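Local coordinates for aldehyde dehydrogenase (Staphylococcus aureus, PDB 6K10), which catalyses the NAD-dependent oxidation of 4,4'-diaponeurosporen-4-al to 4,4'-diaponeurosporenoic acid, a step in the biosynthesis of the carotenoid staphyloxanthin, at residues K233-S236 against E237-F241; V224-D227 against E228-I232. The protein carries 1 engineered substitution. All blocks are in the same frame, centred on the assembly; numbering follows the deposited sequence.

Interaction 1: residues K233-S236 against E237-F241; sequences KVAS and ERICF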
loop_
_atom_site.group_PDB
_atom_site.type_symbol
_atom_site.label_atom_id
_atom_site.label_comp_id
_atom_site.label_asym_id
_atom_site.label_seq_id
_atom_site.Cartn_x
_atom_site.Cartn_y
_atom_site.Cartn_z
ATOM N N LYS A 233 -36.564 2.666 -15.278
ATOM C CA LYS A 233 -36.099 2.631 -16.663
ATOM C C LYS A 233 -34.667 3.133 -16.779
ATOM O O LYS A 233 -33.852 2.535 -17.492
ATOM C CB LYS A 233 -37.024 3.441 -17.569
ATOM C CG LYS A 233 -36.714 3.252 -19.052
ATOM C CD LYS A 233 -36.717 1.770 -19.414
ATOM C CE LYS A 233 -36.579 1.541 -20.913
ATOM N NZ LYS A 233 -35.278 2.013 -21.461
ATOM N N VAL A 234 -34.341 4.231 -16.092
ATOM C CA VAL A 234 -32.970 4.734 -16.105
ATOM C C VAL A 234 -32.028 3.737 -15.440
ATOM O O VAL A 234 -30.893 3.541 -15.891
ATOM C CB VAL A 234 -32.901 6.115 -15.432
ATOM C CG1 VAL A 234 -31.468 6.621 -15.408
ATOM C CG2 VAL A 234 -33.801 7.099 -16.160
ATOM N N ALA A 235 -32.477 3.099 -14.359
ATOM C CA ALA A 235 -31.668 2.062 -13.726
ATOM C C ALA A 235 -31.373 0.935 -14.705
ATOM O O ALA A 235 -30.233 0.474 -14.817
ATOM C CB ALA A 235 -32.377 1.520 -12.486
ATOM N N SER A 236 -32.396 0.487 -15.434
ATOM C CA SER A 236 -32.207 -0.620 -16.362
ATOM C C SER A 236 -31.236 -0.252 -17.475
ATOM O O SER A 236 -30.467 -1.099 -17.944
ATOM C CB SER A 236 -33.556 -1.052 -16.935
ATOM O OG SER A 236 -33.952 -0.208 -18.002
ATOM N N GLU A 237 -31.246 1.011 -17.907
ATOM C CA GLU A 237 -30.332 1.436 -18.962
ATOM C C GLU A 237 -28.891 1.449 -18.465
ATOM O O GLU A 237 -27.979 0.977 -19.157
ATOM C CB GLU A 237 -30.741 2.816 -19.482
ATOM C CG GLU A 237 -31.972 2.792 -20.378
ATOM C CD GLU A 237 -32.611 4.160 -20.541
ATOM O OE1 GLU A 237 -31.985 5.166 -20.147
ATOM O OE2 GLU A 237 -33.742 4.228 -21.069
ATOM N N ARG A 238 -28.669 1.976 -17.261
ATOM C CA ARG A 238 -27.311 2.054 -16.732
ATOM C C ARG A 238 -26.811 0.693 -16.253
ATOM O O ARG A 238 -25.610 0.412 -16.318
ATOM C CB ARG A 238 -27.255 3.108 -15.624
ATOM C CG ARG A 238 -27.632 4.490 -16.152
ATOM C CD ARG A 238 -27.759 5.565 -15.085
ATOM N NE ARG A 238 -28.099 6.840 -15.715
ATOM C CZ ARG A 238 -28.327 7.979 -15.068
ATOM N NH1 ARG A 238 -28.265 8.029 -13.744
ATOM N NH2 ARG A 238 -28.627 9.072 -15.759
ATOM N N ILE A 239 -27.717 -0.172 -15.793
ATOM C CA ILE A 239 -27.328 -1.536 -15.436
ATOM C C ILE A 239 -26.898 -2.306 -16.681
ATOM O O ILE A 239 -25.830 -2.933 -16.707
ATOM C CB ILE A 239 -28.478 -2.260 -14.703
ATOM C CG1 ILE A 239 -28.618 -1.750 -13.268
ATOM C CG2 ILE A 239 -28.248 -3.770 -14.698
ATOM C CD1 ILE A 239 -29.961 -2.076 -12.622
ATOM N N CYS A 240 -27.723 -2.267 -17.734
ATOM C CA CYS A 240 -27.395 -2.996 -18.958
ATOM C C CYS A 240 -26.108 -2.479 -19.586
ATOM O O CYS A 240 -25.323 -3.257 -20.141
ATOM C CB CYS A 240 -28.552 -2.897 -19.956
ATOM S SG CYS A 240 -29.997 -3.907 -19.559
ATOM N N PHE A 241 -25.881 -1.166 -19.513
ATOM C CA PHE A 241 -24.638 -0.586 -20.005
ATOM C C PHE A 241 -23.426 -1.212 -19.321
ATOM O O PHE A 241 -22.481 -1.658 -19.983
ATOM C CB PHE A 241 -24.654 0.932 -19.791
ATOM C CG PHE A 241 -23.323 1.587 -20.030
ATOM C CD1 PHE A 241 -22.886 1.853 -21.314
ATOM C CD2 PHE A 241 -22.511 1.944 -18.968
ATOM C CE1 PHE A 241 -21.665 2.458 -21.533
ATOM C CE2 PHE A 241 -21.291 2.548 -19.183
ATOM C CZ PHE A 241 -20.865 2.806 -20.466
#

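Interaction 2: residues V224-D227 against E228-I232; sequences VIVD and ETANI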
loop_
_atom_site.group_PDB
_atom_site.type_symbol
_atom_site.label_atom_id
_atom_site.label_comp_id
_atom_site.label_asym_id
_atom_site.label_seq_id
_atom_site.Cartn_x
_atom_site.Cartn_y
_atom_site.Cartn_z
ATOM N N VAL A 224 -25.892 -5.216 -7.368
ATOM C CA VAL A 224 -26.685 -4.024 -7.649
ATOM C C VAL A 224 -27.917 -4.095 -6.761
ATOM O O VAL A 224 -28.669 -5.075 -6.818
ATOM C CB VAL A 224 -27.087 -3.923 -9.131
ATOM C CG1 VAL A 224 -27.967 -2.696 -9.376
ATOM C CG2 VAL A 224 -25.860 -3.892 -10.015
ATOM N N ILE A 225 -28.104 -3.085 -5.912
ATOM C CA ILE A 225 -29.332 -2.932 -5.140
ATOM C C ILE A 225 -30.232 -1.970 -5.896
ATOM O O ILE A 225 -29.799 -0.874 -6.272
ATOM C CB ILE A 225 -29.061 -2.422 -3.712
ATOM C CG1 ILE A 225 -28.042 -3.297 -2.994
ATOM C CG2 ILE A 225 -30.352 -2.421 -2.906
ATOM C CD1 ILE A 225 -27.373 -2.623 -1.803
ATOM N N VAL A 226 -31.469 -2.387 -6.139
ATOM C CA VAL A 226 -32.493 -1.555 -6.759
ATOM C C VAL A 226 -33.634 -1.495 -5.756
ATOM O O VAL A 226 -34.375 -2.471 -5.601
ATOM C CB VAL A 226 -32.962 -2.113 -8.109
ATOM C CG1 VAL A 226 -34.089 -1.255 -8.693
ATOM C CG2 VAL A 226 -31.798 -2.227 -9.078
ATOM N N ASP A 227 -33.770 -0.371 -5.055
ATOM C CA ASP A 227 -34.824 -0.268 -4.060
ATOM C C ASP A 227 -36.098 0.308 -4.672
ATOM O O ASP A 227 -36.147 0.661 -5.852
ATOM C CB ASP A 227 -34.341 0.523 -2.830
ATOM C CG ASP A 227 -34.345 2.043 -3.000
ATOM O OD1 ASP A 227 -34.890 2.597 -3.981
ATOM O OD2 ASP A 227 -33.791 2.701 -2.095
ATOM N N GLU A 228 -37.146 0.385 -3.849
ATOM C CA GLU A 228 -38.481 0.702 -4.340
ATOM C C GLU A 228 -38.631 2.145 -4.801
ATOM O O GLU A 228 -39.648 2.466 -5.427
ATOM C CB GLU A 228 -39.519 0.385 -3.263
ATOM C CG GLU A 228 -39.323 1.119 -1.941
ATOM C CD GLU A 228 -38.448 0.353 -0.964
ATOM O OE1 GLU A 228 -37.468 -0.278 -1.409
ATOM O OE2 GLU A 228 -38.746 0.378 0.251
ATOM N N THR A 229 -37.660 3.014 -4.522
ATOM C CA THR A 229 -37.714 4.400 -4.972
ATOM C C THR A 229 -36.964 4.633 -6.278
ATOM O O THR A 229 -36.981 5.757 -6.793
ATOM C CB THR A 229 -37.145 5.337 -3.899
ATOM O OG1 THR A 229 -35.723 5.168 -3.815
ATOM C CG2 THR A 229 -37.765 5.036 -2.547
ATOM N N ALA A 230 -36.320 3.609 -6.827
ATOM C CA ALA A 230 -35.440 3.798 -7.972
ATOM C C ALA A 230 -36.214 4.224 -9.214
ATOM O O ALA A 230 -37.387 3.887 -9.397
ATOM C CB ALA A 230 -34.667 2.512 -8.267
ATOM N N ASN A 231 -35.535 4.983 -10.073
ATOM C CA ASN A 231 -36.013 5.245 -11.428
ATOM C C ASN A 231 -35.738 3.984 -12.234
ATOM O O ASN A 231 -34.600 3.722 -12.627
ATOM C CB ASN A 231 -35.312 6.461 -12.022
ATOM C CG ASN A 231 -35.889 6.877 -13.363
ATOM O OD1 ASN A 231 -36.250 6.039 -14.190
ATOM N ND2 ASN A 231 -35.978 8.183 -13.585
ATOM N N ILE A 232 -36.788 3.201 -12.488
ATOM C CA ILE A 232 -36.605 1.835 -12.976
ATOM C C ILE A 232 -36.029 1.828 -14.388
ATOM O O ILE A 232 -35.108 1.060 -14.690
ATOM C CB ILE A 232 -37.931 1.060 -12.902
ATOM C CG1 ILE A 232 -38.439 1.021 -11.459
ATOM C CG2 ILE A 232 -37.755 -0.346 -13.450
ATOM C CD1 ILE A 232 -37.581 0.183 -10.531
#

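Interaction 1: residues K233-S236 against E237-F241
One methyl of V234, CG1, rests over the centre of the R238 guanidinium, 3.3 Å above its plane, and the two side chains run side by side one helical turn apart. CG1 lies 3.4 Å from R238 NE; with CG anti to the carbonyl carbon, the extended arginine runs out alongside the valine and lays one face of its guanidinium against CG1. This is the close-packed flank of helix 232-244. NH1 is bound by the carbonyl of N398 and NH2 by that of S441 of the second subunit. The inner flank is also tight: I239 CD1 approaches A235 O to 3.4 Å, and both side chains touch F376 of strand 372-376. Buried too is the grip on K233 O, which takes two donors from the same face of its plane, E237 N at 3.0 Å and S236 OG at 2.8 Å. The side bearing the K233 and E237 side chains is looser and partly exposed. Here K233, bent at chi2 (54°) and chi4 (64°), curls over to put NZ 2.7 Å from E237 OE2, a salt bridge received on the anti lone pair. Because NZ also bridges to E277 of helix 264-279, the lysine sits between two carboxylates, which probably stabilises its positive charge and ties the two helices together electrostatically.

Interaction 2: residues V224-D227 against E228-I232
D227 and T229 are joined through a single carboxylate oxygen, OD1 of D227, which takes both the hydroxyl and the backbone N-H of the threonine. From D227 CB the path outward is short. CB itself lies against the following residue, 3.5 Å from E228 OE1, where the bent glutamate chain folds back over it. CG stands between the backbone N and the carbonyl carbon (chi1 80°), a torsion that swings the carboxylate forward over the turn, toward T229, and it comes 3.5 Å from T229 OG1. At the tip the two oxygens part company. OD1 receives T229 OG1 at 2.7 Å on its syn side, 19° out of the carboxylate plane, whereas T229 N, at 2.9 Å, meets the same oxygen from well above that plane. OD2 turns to the hydroxyl of S377, beyond strand 372-376, and T229 OG1 shares that serine.

Residues D227 to A230 form a type I beta turn, closed by A230 N to D227 O at 3.1 Å. With the side-chain bond from T229 N to D227 OD1 added, the first residue of the turn also makes an Asx turn. The bend takes the chain off the end of strand 223-226 and towards helix 232-244, in the first connection of a beta-alpha-beta unit. N231 is the N-cap of that helix, its OD1 accepting from V234 N.

A small apolar patch adjoins the polar turn. V226 CG1 meets A230 CB at 3.8 Å and I232 CD1 at 4.2 Å, while L267 of helix 264-279 packs against both V226 and I232.

Interaction 2 comes first along the chain and runs directly into interaction 1, their centres 11 Å apart. Together they span strand 223-226, the turn after it and most of helix 232-244, the first two elements of a beta-alpha-beta unit completed by strand 256-260. The helix lies back against the strand it follows: I239 CD1 of interaction 1 reaches V224 CG1 at 3.9 Å and V226 CG2 at 4.0 Å. Both contacts have strand 372-376 and helix 264-279 as neighbours. Interaction 1 faces the second subunit through V234, E237, R238 and F241, interaction 2 only through N231; both lie at one strand of a mixed sheet and the helix packed on it, away from the predicted active-site residues.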